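Local coordinates for protein autotransporter adhesin/invasin TibA (PDB 4Q1Q) that mediates adhesion to and invasion of human intestinal epithelial cells, promotes bacterial aggregation and biofilm formation, and carries heptose sugars on serines of its beta-helical passenger part, at residues Q159-G164 and Q178-G183; S166-V171 and S185-T190; G196-G201 and R214-S219. All coordinates share one frame; numbering follows the deposited sequence.

Contact 1. Residues Q159-G164 and Q178-G183; sequences QYVRDG and QFVSSG. With 289 (D-glycero-alpha-D-manno-heptopyranose), chain P; 289 (D-glycero-alpha-D-manno-heptopyranose), chain Q; 289 (D-glycero-alpha-D-manno-heptopyranose), chain O; 289 (D-glycero-alpha-D-manno-heptopyranose), chain N.
Gln159 and Gln178 lie side by side on neighbouring rungs of the parallel beta-helix, in the buried, tightly packed part of the contact. Gln178 NE2 donates to Gln159 OE1 at 2.8 Å, and the two amide planes are 28° apart. Both chains are extended, with CG anti to the backbone N, which lays the two amides alongside each other. Gln140 takes up Gln159 NE2, so the amides form a row across three rungs. Val161 and Val180 share this face. On the other face, also buried, Phe179 CD2 sits over the rim of the Tyr160 ring, 3.5 Å from Tyr160 CE2. The rings are oblique, with planes at 40°.

Toward Ser182 and Gly183 the contact loosens, and Gly183 is exposed. Gly164 N still donates to Gly183 O at 2.8 Å, from well above the carbonyl plane. Here the serine side chains carry sugars. Ser181 OG is joined to C1 of the chain P heptose and Ser182 OG to C1 of the chain Q heptose. The Arg162 guanidinium lies against O2 of the chain P heptose. The modelled NE distance is too short to be trusted, and the NH2 bond is weak. The chemistry implies a rung fixed inside by amide and backbone bonds, with an arginine set beside the sugar of the next rung.

Contact 2. Residues S166-V171 and S185-T190; sequences SATDTV and SAAKTT. With 289 (D-glycero-alpha-D-manno-heptopyranose), chain R.
Ala167 sits between Ser185 and Ala187 of the neighbouring parallel strand and bonds to both. Ala167 N donates to Ser185 O, and Ala187 N donates to Ala167 O, each at 2.9 Å. Asp169 N then reaches Ala187 O at the same length. CA-H...O contacts run beside these bonds, as from Ser166 CA to Ser185 O at 3.2 Å. Past the strands the chain bends at Asp169 and Lys188, both with positive phi. Pairing resumes where Thr190 N donates to Thr170 O. A water links the two bends. It accepts from Thr170 N at 3.1 Å, donates to Ala187 O at 2.8 Å, and is hydrogen-bonded to Thr189 OG1.

This is one corner of a right-handed parallel beta-helix, where successive coils turn at equivalent positions. Ala167 and Ala186 face inward, and both methyls pack against Gln178. Outside, Thr168 OG1 lies anti to the backbone N (chi1 -171°) and donates to Asp169 OD2 at 3.0 Å, from above the carboxylate plane. Asp169 and Lys188 point the same way, with Asp169 OD1 3.9 Å from Lys188 CB. Ser185 OG carries the chain R heptose on this outer face. The sugar's O4 lies 3.6 Å from Ala187 CB, and Thr205 OG1 of the following coil hydrogen-bonds to the heptose.

Contact 3. Residues G196-G201 and R214-S219; sequences GMYLYG and RQYVSS. With 289 (D-glycero-alpha-D-manno-heptopyranose), chain T; 289 (D-glycero-alpha-D-manno-heptopyranose), chain U; 289 (D-glycero-alpha-D-manno-heptopyranose), chain Q; 289 (D-glycero-alpha-D-manno-heptopyranose), chain P.
Tyr198 and Tyr216 form an offset stack on the outer face of two parallel strands. Their ring centres are 4.6 Å apart and the planes meet at 30°. Tyr216 CD2 lies over the centre of the Tyr198 ring, 3.5 Å from Tyr198 CE2. Each ring has CG anti to the carbonyl carbon (chi1 -62° and -54°), and the two point the same way. Gly196 has no side chain to press on the Tyr198 ring, and Tyr216 CE2 passes 4.3 Å from Gly196 CA.

On the inner face the selenomethionine Met197 runs beside Gln215, both extended. Met197 SE is 3.4 Å from Gln215 NE2, while Gln215 OE1 accepts a hydrogen bond from Gln234 NE2 on the next coil. Leu199 CD1 meets Val217 CG2 at 3.9 Å. The backbones are joined in parallel register, as where Leu199 N donates to Tyr216 O at 2.9 Å.

Tyr200 turns its ring edge to the heptose linked to Ser218 OG. Tyr200 CE1 is 3.0 Å from O5 of that chain T sugar. Ser219 OG bears a second heptose, chain U. Ser219 O accepts a hydrogen bond from O3 of the chain Q sugar, which is linked to Ser182, at 2.7 Å.

On the outer face the Tyr198 ring also meets Phe179 of strand 177-181, and Tyr216 touches Tyr237 on the following coil. Inside the helix, Met197 and Gln215 pack on Ala204 of strand 203-209, and Leu199 on Ala223 of strand 222-224.

In the fold
All three contacts join successive coils of the same beta-helix. Contacts 1 and 3 lie on one parallel face, where strands 158-161, 177-181, 196-200 and 214-217 follow in chain order. Their centres are about 11 Å apart, and strand 177-181 pairs directly with strand 196-200. Contact 2 lies on another wall, its centre about 11 Å from that of contact 1 and about 13 Å from that of contact 3. Its segments alternate with those of contact 1 along the chain, and both precede contact 3. The walls meet inside, where Gln178 and Met197 pack against Ala186 and Thr189. The heptoses of chains P and Q touch both contacts 1 and 3, so glycans bridge coils on the adhesin's surface.

Contact 1. Residues Q159-G164 and Q178-G183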
loop_
_atom_site.group_PDB
_atom_site.type_symbol
_atom_site.label_atom_id
_atom_site.label_comp_id
_atom_site.label_asym_id
_atom_site.label_seq_id
_atom_site.Cartn_x
_atom_site.Cartn_y
_atom_site.Cartn_z
ATOM N N GLN A 159 1.484 3.129 4.865
ATOM C CA GLN A 159 0.436 2.318 4.273
ATOM C C GLN A 159 -0.668 2.152 5.314
ATOM O O GLN A 159 -0.380 1.811 6.462
ATOM C CB GLN A 159 1.017 0.962 3.865
ATOM C CG GLN A 159 0.008 -0.033 3.330
ATOM C CD GLN A 159 0.602 -1.405 3.109
ATOM O OE1 GLN A 159 0.953 -2.101 4.064
ATOM N NE2 GLN A 159 0.737 -1.787 1.842
ATOM N N TYR A 160 -1.919 2.382 4.924
ATOM C CA TYR A 160 -3.037 2.174 5.841
ATOM C C TYR A 160 -3.824 0.975 5.358
ATOM O O TYR A 160 -4.482 1.069 4.325
ATOM C CB TYR A 160 -3.957 3.395 5.912
ATOM C CG TYR A 160 -3.248 4.605 6.462
ATOM C CD1 TYR A 160 -2.369 5.327 5.664
ATOM C CD2 TYR A 160 -3.382 4.974 7.795
ATOM C CE1 TYR A 160 -1.683 6.413 6.163
ATOM C CE2 TYR A 160 -2.678 6.049 8.305
ATOM C CZ TYR A 160 -1.849 6.771 7.480
ATOM O OH TYR A 160 -1.154 7.842 7.974
ATOM N N VAL A 161 -3.762 -0.128 6.098
ATOM C CA VAL A 161 -4.626 -1.267 5.795
ATOM C C VAL A 161 -5.863 -1.186 6.688
ATOM O O VAL A 161 -5.829 -1.467 7.891
ATOM C CB VAL A 161 -3.864 -2.583 5.962
ATOM C CG1 VAL A 161 -4.683 -3.758 5.453
ATOM C CG2 VAL A 161 -2.530 -2.489 5.236
ATOM N N ARG A 162 -6.969 -0.762 6.090
ATOM C CA ARG A 162 -8.185 -0.479 6.851
ATOM C C ARG A 162 -9.147 -1.657 6.834
ATOM O O ARG A 162 -8.826 -2.713 6.274
ATOM C CB ARG A 162 -8.821 0.812 6.314
ATOM C CG ARG A 162 -7.893 2.004 6.529
ATOM C CD ARG A 162 -8.648 3.286 6.820
ATOM N NE ARG A 162 -7.780 4.312 7.381
ATOM C CZ ARG A 162 -7.732 5.567 6.941
ATOM N NH1 ARG A 162 -8.474 5.946 5.907
ATOM N NH2 ARG A 162 -6.917 6.431 7.528
ATOM N N ASP A 163 -10.308 -1.484 7.459
ATOM C CA ASP A 163 -11.286 -2.566 7.590
ATOM C C ASP A 163 -11.487 -3.237 6.236
ATOM O O ASP A 163 -11.733 -2.549 5.261
ATOM C CB ASP A 163 -12.616 -2.030 8.164
ATOM C CG ASP A 163 -13.619 -3.124 8.550
ATOM O OD1 ASP A 163 -13.222 -4.302 8.696
ATOM O OD2 ASP A 163 -14.826 -2.829 8.734
ATOM N N GLY A 164 -11.384 -4.561 6.146
ATOM C CA GLY A 164 -11.527 -5.266 4.876
ATOM C C GLY A 164 -10.374 -5.078 3.901
ATOM O O GLY A 164 -10.438 -5.537 2.765
ATOM N N GLN A 178 3.611 0.696 8.478
ATOM C CA GLN A 178 2.408 -0.002 8.078
ATOM C C GLN A 178 1.442 0.053 9.245
ATOM O O GLN A 178 1.847 -0.293 10.353
ATOM C CB GLN A 178 2.753 -1.452 7.737
ATOM C CG GLN A 178 1.584 -2.219 7.152
ATOM C CD GLN A 178 1.874 -3.698 6.939
ATOM O OE1 GLN A 178 2.544 -4.339 7.747
ATOM N NE2 GLN A 178 1.407 -4.240 5.826
ATOM N N PHE A 179 0.227 0.539 8.998
ATOM C CA PHE A 179 -0.829 0.547 10.004
ATOM C C PHE A 179 -1.964 -0.395 9.640
ATOM O O PHE A 179 -2.681 -0.205 8.658
ATOM C CB PHE A 179 -1.443 1.930 10.209
ATOM C CG PHE A 179 -0.427 2.987 10.496
ATOM C CD1 PHE A 179 0.278 2.969 11.677
ATOM C CD2 PHE A 179 -0.173 3.990 9.575
ATOM C CE1 PHE A 179 1.206 3.950 11.946
ATOM C CE2 PHE A 179 0.742 4.983 9.850
ATOM C CZ PHE A 179 1.445 4.955 11.034
ATOM N N VAL A 180 -2.155 -1.404 10.477
ATOM C CA VAL A 180 -3.198 -2.369 10.188
ATOM C C VAL A 180 -4.254 -2.168 11.264
ATOM O O VAL A 180 -3.995 -2.358 12.455
ATOM C CB VAL A 180 -2.647 -3.807 10.143
ATOM C CG1 VAL A 180 -3.673 -4.762 9.553
ATOM C CG2 VAL A 180 -1.334 -3.850 9.372
ATOM N N SER A 181 -5.437 -1.759 10.817
ATOM C CA SER A 181 -6.562 -1.463 11.681
ATOM C C SER A 181 -7.461 -2.674 11.803
ATOM O O SER A 181 -7.243 -3.682 11.123
ATOM C CB SER A 181 -7.392 -0.315 11.114
ATOM O OG SER A 181 -6.594 0.838 10.949
ATOM N N SER A 182 -8.495 -2.511 12.625
ATOM C CA SER A 182 -9.481 -3.559 12.882
ATOM C C SER A 182 -10.133 -3.991 11.586
ATOM O O SER A 182 -10.572 -3.154 10.817
ATOM C CB SER A 182 -10.582 -3.103 13.839
ATOM O OG SER A 182 -10.022 -2.535 15.013
ATOM N N GLY A 183 -10.151 -5.298 11.344
ATOM C CA GLY A 183 -10.713 -5.837 10.117
ATOM C C GLY A 183 -9.708 -5.735 8.983
ATOM O O GLY A 183 -9.986 -6.232 7.900
HETATM O O7 289 P . -7.560 2.447 15.393
HETATM C C7 289 P . -8.448 3.494 14.996
HETATM C C6 289 P . -8.719 3.324 13.504
HETATM O O6 289 P . -9.301 4.541 13.011
HETATM C C5 289 P . -7.474 2.895 12.718
HETATM O O5 289 P . -8.032 2.486 11.469
HETATM C C1 289 P . -7.070 1.986 10.546
HETATM C C2 289 P . -6.216 3.179 10.133
HETATM O O2 289 P . -6.989 4.296 9.697
HETATM C C3 289 P . -5.418 3.573 11.363
HETATM O O3 289 P . -4.604 4.698 11.035
HETATM C C4 289 P . -6.357 3.917 12.512
HETATM O O4 289 P . -5.445 3.974 13.607
HETATM O O7 289 Q . -14.248 -5.162 16.459
HETATM C C7 289 Q . -13.992 -3.762 16.290
HETATM C C6 289 Q . -13.209 -3.247 17.492
HETATM O O6 289 Q . -13.469 -4.101 18.605
HETATM C C5 289 Q . -11.715 -3.178 17.186
HETATM O O5 289 Q . -11.626 -2.036 16.330
HETATM C C1 289 Q . -10.338 -1.615 15.884
HETATM C C2 289 Q . -9.569 -1.219 17.135
HETATM O O2 289 Q . -10.212 -0.087 17.727
HETATM C C3 289 Q . -9.476 -2.441 18.054
HETATM O O3 289 Q . -8.767 -2.111 19.252
HETATM C C4 289 Q . -10.844 -3.002 18.428
HETATM O O4 289 Q . -10.596 -4.186 19.194
HETATM O O7 289 O . -14.651 -7.265 4.317
HETATM C C7 289 O . -15.971 -7.150 3.775
HETATM C C6 289 O . -16.117 -5.799 3.082
HETATM O O6 289 O . -17.484 -5.601 2.704
HETATM C C5 289 O . -15.671 -4.655 3.985
HETATM O O5 289 O . -16.500 -3.316 3.541
HETATM C C1 289 O . -15.705 -2.152 3.877
HETATM C C2 289 O . -15.430 -2.191 5.386
HETATM O O2 289 O . -15.787 -0.932 5.968
HETATM C C3 289 O . -16.200 -3.316 6.091
HETATM O O3 289 O . -17.391 -2.770 6.671
HETATM C C4 289 O . -16.581 -4.514 5.208
HETATM O O4 289 O . -16.525 -5.709 5.995
HETATM O O7 289 N . -13.841 3.531 0.445
HETATM C C7 289 N . -12.855 4.524 0.749
HETATM C C6 289 N . -12.084 4.144 2.008
HETATM O O6 289 N . -12.279 5.137 3.021
HETATM C C5 289 N . -12.449 2.765 2.575
HETATM O O5 289 N . -11.796 2.681 3.845
HETATM C C1 289 N . -11.764 1.317 4.277
HETATM C C2 289 N . -13.119 1.011 4.888
HETATM O O2 289 N . -13.230 1.884 6.014
HETATM C C3 289 N . -14.146 1.172 3.758
HETATM O O3 289 N . -15.464 1.241 4.327
HETATM C C4 289 N . -13.904 2.336 2.783
HETATM O O4 289 N . -14.409 1.893 1.516
#

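Contact 2. Residues S166-V171 and S185-T190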
loop_
_atom_site.group_PDB
_atom_site.type_symbol
_atom_site.label_atom_id
_atom_site.label_comp_id
_atom_site.label_asym_id
_atom_site.label_seq_id
_atom_site.Cartn_x
_atom_site.Cartn_y
_atom_site.Cartn_z
ATOM N N SER A 166 -6.455 -5.668 2.500
ATOM C CA SER A 166 -5.471 -6.727 2.647
ATOM C C SER A 166 -4.152 -6.430 1.952
ATOM O O SER A 166 -4.117 -6.029 0.791
ATOM C CB SER A 166 -6.057 -8.050 2.147
ATOM O OG SER A 166 -5.255 -9.125 2.600
ATOM N N ALA A 167 -3.063 -6.691 2.665
ATOM C CA ALA A 167 -1.734 -6.435 2.124
ATOM C C ALA A 167 -0.955 -7.721 2.209
ATOM O O ALA A 167 -0.956 -8.363 3.261
ATOM C CB ALA A 167 -0.999 -5.367 2.914
ATOM N N THR A 168 -0.264 -8.053 1.125
ATOM C CA THR A 168 0.619 -9.212 1.141
ATOM C C THR A 168 2.020 -8.819 0.639
ATOM O O THR A 168 2.177 -7.923 -0.195
ATOM C CB THR A 168 -0.018 -10.411 0.393
ATOM O OG1 THR A 168 0.790 -11.576 0.607
ATOM C CG2 THR A 168 -0.130 -10.188 -1.119
ATOM N N ASP A 169 3.043 -9.415 1.246
ATOM C CA ASP A 169 4.422 -9.309 0.786
ATOM C C ASP A 169 4.850 -7.861 0.844
ATOM O O ASP A 169 5.669 -7.412 0.055
ATOM C CB ASP A 169 4.620 -9.830 -0.642
ATOM C CG ASP A 169 4.234 -11.294 -0.788
ATOM O OD1 ASP A 169 5.086 -12.132 -0.427
ATOM O OD2 ASP A 169 3.109 -11.597 -1.253
ATOM N N THR A 170 4.286 -7.113 1.780
ATOM C CA THR A 170 4.743 -5.755 2.007
ATOM C C THR A 170 6.170 -5.811 2.552
ATOM O O THR A 170 6.508 -6.689 3.360
ATOM C CB THR A 170 3.786 -5.053 3.002
ATOM O OG1 THR A 170 2.424 -5.182 2.566
ATOM C CG2 THR A 170 4.110 -3.586 3.098
ATOM N N VAL A 171 6.976 -4.839 2.138
ATOM C CA VAL A 171 8.309 -4.619 2.679
ATOM C C VAL A 171 8.378 -3.261 3.360
ATOM O O VAL A 171 7.924 -2.277 2.780
ATOM C CB VAL A 171 9.380 -4.655 1.573
ATOM C CG1 VAL A 171 10.765 -4.620 2.189
ATOM C CG2 VAL A 171 9.257 -5.924 0.740
ATOM N N SER A 185 -5.960 -6.774 7.340
ATOM C CA SER A 185 -5.063 -7.910 7.400
ATOM C C SER A 185 -3.798 -7.787 6.543
ATOM O O SER A 185 -3.857 -7.424 5.361
ATOM C CB SER A 185 -5.854 -9.142 6.978
ATOM O OG SER A 185 -5.103 -10.325 7.181
ATOM N N ALA A 186 -2.675 -8.159 7.152
ATOM C CA ALA A 186 -1.375 -8.245 6.498
ATOM C C ALA A 186 -0.745 -9.646 6.571
ATOM O O ALA A 186 -0.772 -10.337 7.592
ATOM C CB ALA A 186 -0.445 -7.231 7.139
ATOM N N ALA A 187 -0.122 -10.058 5.472
ATOM C CA ALA A 187 0.512 -11.365 5.358
ATOM C C ALA A 187 1.887 -11.187 4.738
ATOM O O ALA A 187 2.051 -10.361 3.842
ATOM C CB ALA A 187 -0.349 -12.326 4.557
ATOM N N LYS A 188 2.869 -11.907 5.280
ATOM C CA LYS A 188 4.218 -12.003 4.728
ATOM C C LYS A 188 4.879 -10.640 4.630
ATOM O O LYS A 188 5.521 -10.296 3.624
ATOM C CB LYS A 188 4.232 -12.674 3.347
ATOM C CG LYS A 188 3.565 -14.038 3.260
ATOM C CD LYS A 188 4.314 -15.089 4.063
ATOM C CE LYS A 188 3.494 -16.361 4.185
ATOM N NZ LYS A 188 4.024 -17.176 5.309
ATOM N N THR A 189 4.687 -9.873 5.696
ATOM C CA THR A 189 5.281 -8.559 5.815
ATOM C C THR A 189 6.726 -8.814 6.225
ATOM O O THR A 189 7.014 -9.620 7.103
ATOM C CB THR A 189 4.563 -7.667 6.852
ATOM O OG1 THR A 189 3.198 -7.430 6.475
ATOM C CG2 THR A 189 5.249 -6.323 6.953
ATOM N N THR A 190 7.621 -8.063 5.601
ATOM C CA THR A 190 9.034 -8.069 5.921
ATOM C C THR A 190 9.380 -6.726 6.554
ATOM O O THR A 190 9.154 -5.669 5.957
ATOM C CB THR A 190 9.846 -8.327 4.636
ATOM O OG1 THR A 190 9.725 -9.718 4.312
ATOM C CG2 THR A 190 11.307 -7.941 4.824
HETATM O O7 289 R . -6.205 -12.861 1.300
HETATM C C7 289 R . -5.904 -11.764 2.174
HETATM C C6 289 R . -6.630 -11.875 3.516
HETATM O O6 289 R . -7.486 -13.027 3.529
HETATM C C5 289 R . -5.704 -11.878 4.741
HETATM O O5 289 R . -6.495 -11.913 5.931
HETATM C C1 289 R . -5.714 -11.472 7.046
HETATM C C2 289 R . -4.723 -12.564 7.451
HETATM O O2 289 R . -5.365 -13.723 8.003
HETATM C C3 289 R . -3.876 -12.856 6.208
HETATM O O3 289 R . -3.084 -14.017 6.499
HETATM C C4 289 R . -4.697 -13.015 4.922
HETATM O O4 289 R . -3.783 -13.050 3.818
HETATM O O HOH W 1 2.174 -7.582 4.028
#

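Contact 3. Residues G196-G201 and R214-S219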
loop_
_atom_site.group_PDB
_atom_site.type_symbol
_atom_site.label_atom_id
_atom_site.label_comp_id
_atom_site.label_asym_id
_atom_site.label_seq_id
_atom_site.Cartn_x
_atom_site.Cartn_y
_atom_site.Cartn_z
ATOM N N GLY A 196 8.451 0.026 10.919
ATOM C CA GLY A 196 7.432 -0.174 11.954
ATOM C C GLY A 196 6.091 -0.679 11.446
ATOM O O GLY A 196 5.448 -0.048 10.618
HETATM N N MSE A 197 5.654 -1.830 11.942
HETATM C CA MSE A 197 4.325 -2.337 11.639
HETATM C C MSE A 197 3.483 -2.174 12.877
HETATM O O MSE A 197 3.869 -2.655 13.937
HETATM C CB MSE A 197 4.459 -3.815 11.255
HETATM C CG MSE A 197 3.217 -4.423 10.605
HETATM SE SE MSE A 197 3.361 -6.399 10.577
HETATM C CE MSE A 197 1.847 -6.777 9.375
ATOM N N TYR A 198 2.308 -1.570 12.765
ATOM C CA TYR A 198 1.464 -1.343 13.943
ATOM C C TYR A 198 0.133 -2.065 13.794
ATOM O O TYR A 198 -0.619 -1.816 12.860
ATOM C CB TYR A 198 1.177 0.147 14.184
ATOM C CG TYR A 198 2.375 1.021 14.470
ATOM C CD1 TYR A 198 3.305 1.303 13.476
ATOM C CD2 TYR A 198 2.576 1.595 15.724
ATOM C CE1 TYR A 198 4.410 2.109 13.716
ATOM C CE2 TYR A 198 3.690 2.381 15.984
ATOM C CZ TYR A 198 4.602 2.639 14.972
ATOM O OH TYR A 198 5.733 3.388 15.186
ATOM N N LEU A 199 -0.189 -2.944 14.734
ATOM C CA LEU A 199 -1.461 -3.647 14.673
ATOM C C LEU A 199 -2.439 -2.925 15.598
ATOM O O LEU A 199 -2.420 -3.132 16.811
ATOM C CB LEU A 199 -1.250 -5.117 15.039
ATOM C CG LEU A 199 -0.183 -5.875 14.245
ATOM C CD1 LEU A 199 -0.241 -7.366 14.564
ATOM C CD2 LEU A 199 -0.321 -5.665 12.743
ATOM N N TYR A 200 -3.239 -2.031 15.023
ATOM C CA TYR A 200 -4.182 -1.221 15.783
ATOM C C TYR A 200 -5.537 -1.894 15.734
ATOM O O TYR A 200 -6.497 -1.371 15.178
ATOM C CB TYR A 200 -4.319 0.174 15.191
ATOM C CG TYR A 200 -3.140 1.086 15.396
ATOM C CD1 TYR A 200 -2.430 1.099 16.583
ATOM C CD2 TYR A 200 -2.787 1.996 14.405
ATOM C CE1 TYR A 200 -1.372 1.969 16.765
ATOM C CE2 TYR A 200 -1.744 2.884 14.581
ATOM C CZ TYR A 200 -1.048 2.871 15.769
ATOM O OH TYR A 200 0.004 3.735 15.948
ATOM N N GLY A 201 -5.560 -3.106 16.266
ATOM C CA GLY A 201 -6.711 -3.958 16.103
ATOM C C GLY A 201 -6.635 -4.916 14.940
ATOM O O GLY A 201 -7.507 -5.774 14.847
ATOM N N ARG A 214 10.632 -3.344 13.822
ATOM C CA ARG A 214 9.746 -3.522 14.980
ATOM C C ARG A 214 8.290 -3.774 14.583
ATOM O O ARG A 214 7.756 -3.139 13.675
ATOM C CB ARG A 214 9.813 -2.292 15.897
ATOM C CG ARG A 214 11.011 -2.203 16.841
ATOM C CD ARG A 214 12.229 -1.537 16.223
ATOM N NE ARG A 214 13.377 -1.426 17.127
ATOM C CZ ARG A 214 14.329 -2.340 17.306
ATOM N NH1 ARG A 214 14.299 -3.519 16.695
ATOM N NH2 ARG A 214 15.319 -2.087 18.156
ATOM N N GLN A 215 7.646 -4.698 15.291
ATOM C CA GLN A 215 6.207 -4.875 15.185
ATOM C C GLN A 215 5.617 -4.515 16.541
ATOM O O GLN A 215 6.079 -4.998 17.566
ATOM C CB GLN A 215 5.837 -6.313 14.847
ATOM C CG GLN A 215 4.344 -6.567 14.680
ATOM C CD GLN A 215 4.074 -8.048 14.484
ATOM O OE1 GLN A 215 4.236 -8.846 15.410
ATOM N NE2 GLN A 215 3.627 -8.422 13.284
ATOM N N TYR A 216 4.561 -3.709 16.508
ATOM C CA TYR A 216 3.889 -3.256 17.712
ATOM C C TYR A 216 2.462 -3.775 17.739
ATOM O O TYR A 216 1.665 -3.396 16.893
ATOM C CB TYR A 216 3.874 -1.730 17.718
ATOM C CG TYR A 216 5.222 -1.071 17.543
ATOM C CD1 TYR A 216 6.102 -0.915 18.610
ATOM C CD2 TYR A 216 5.584 -0.545 16.314
ATOM C CE1 TYR A 216 7.328 -0.282 18.456
ATOM C CE2 TYR A 216 6.795 0.099 16.149
ATOM C CZ TYR A 216 7.665 0.205 17.211
ATOM O OH TYR A 216 8.867 0.808 16.959
ATOM N N VAL A 217 2.149 -4.650 18.687
ATOM C CA VAL A 217 0.825 -5.247 18.724
ATOM C C VAL A 217 0.011 -4.566 19.822
ATOM O O VAL A 217 0.229 -4.765 21.010
ATOM C CB VAL A 217 0.913 -6.769 18.933
ATOM C CG1 VAL A 217 -0.449 -7.429 18.810
ATOM C CG2 VAL A 217 1.873 -7.346 17.898
ATOM N N SER A 218 -0.986 -3.794 19.421
ATOM C CA SER A 218 -1.779 -3.085 20.409
ATOM C C SER A 218 -3.150 -3.725 20.506
ATOM O O SER A 218 -3.426 -4.755 19.884
ATOM C CB SER A 218 -1.898 -1.616 20.036
ATOM O OG SER A 218 -0.635 -1.011 20.208
ATOM N N SER A 219 -3.943 -3.122 21.385
ATOM C CA SER A 219 -5.248 -3.616 21.784
ATOM C C SER A 219 -6.102 -4.108 20.623
ATOM O O SER A 219 -6.380 -3.391 19.653
ATOM C CB SER A 219 -5.983 -2.519 22.561
ATOM O OG SER A 219 -7.175 -3.040 23.133
HETATM O O7 289 T . -4.876 2.220 21.619
HETATM C C7 289 T . -3.974 1.343 20.937
HETATM C C6 289 T . -2.737 2.149 20.572
HETATM O O6 289 T . -2.748 3.400 21.262
HETATM C C5 289 T . -1.449 1.414 20.909
HETATM O O5 289 T . -1.018 1.020 19.608
HETATM C C1 289 T . -0.041 0.002 19.650
HETATM C C2 289 T . 1.190 0.634 20.273
HETATM O O2 289 T . 1.685 1.615 19.359
HETATM C C3 289 T . 0.863 1.213 21.647
HETATM O O3 289 T . 2.020 1.863 22.197
HETATM C C4 289 T . -0.302 2.181 21.553
HETATM O O4 289 T . -0.551 2.628 22.889
HETATM O O7 289 U . -10.474 1.933 22.184
HETATM C C7 289 U . -9.523 0.889 22.395
HETATM C C6 289 U . -10.141 -0.406 21.873
HETATM O O6 289 U . -10.137 -0.474 20.449
HETATM C C5 289 U . -9.381 -1.652 22.286
HETATM O O5 289 U . -8.423 -1.312 23.290
HETATM C C1 289 U . -7.927 -2.438 24.017
HETATM C C2 289 U . -9.112 -3.107 24.699
HETATM O O2 289 U . -9.867 -2.144 25.446
HETATM C C3 289 U . -9.877 -3.750 23.548
HETATM O O3 289 U . -10.966 -4.600 23.915
HETATM C C4 289 U . -10.461 -2.633 22.710
HETATM O O4 289 U . -11.051 -3.228 21.552
HETATM O O7 289 Q . -14.248 -5.162 16.459
HETATM C C7 289 Q . -13.992 -3.762 16.290
HETATM C C6 289 Q . -13.209 -3.247 17.492
HETATM O O6 289 Q . -13.469 -4.101 18.605
HETATM C C5 289 Q . -11.715 -3.178 17.186
HETATM O O5 289 Q . -11.626 -2.036 16.330
HETATM C C1 289 Q . -10.338 -1.615 15.884
HETATM C C2 289 Q . -9.569 -1.219 17.135
HETATM O O2 289 Q . -10.212 -0.087 17.727
HETATM C C3 289 Q . -9.476 -2.441 18.054
HETATM O O3 289 Q . -8.767 -2.111 19.252
HETATM C C4 289 Q . -10.844 -3.002 18.428
HETATM O O4 289 Q . -10.596 -4.186 19.194
HETATM O O7 289 P . -7.560 2.447 15.393
HETATM C C7 289 P . -8.448 3.494 14.996
HETATM C C6 289 P . -8.719 3.324 13.504
HETATM O O6 289 P . -9.301 4.541 13.011
HETATM C C5 289 P . -7.474 2.895 12.718
HETATM O O5 289 P . -8.032 2.486 11.469
HETATM C C1 289 P . -7.070 1.986 10.546
HETATM C C2 289 P . -6.216 3.179 10.133
HETATM O O2 289 P . -6.989 4.296 9.697
HETATM C C3 289 P . -5.418 3.573 11.363
HETATM O O3 289 P . -4.604 4.698 11.035
HETATM C C4 289 P . -6.357 3.917 12.512
HETATM O O4 289 P . -5.445 3.974 13.607
#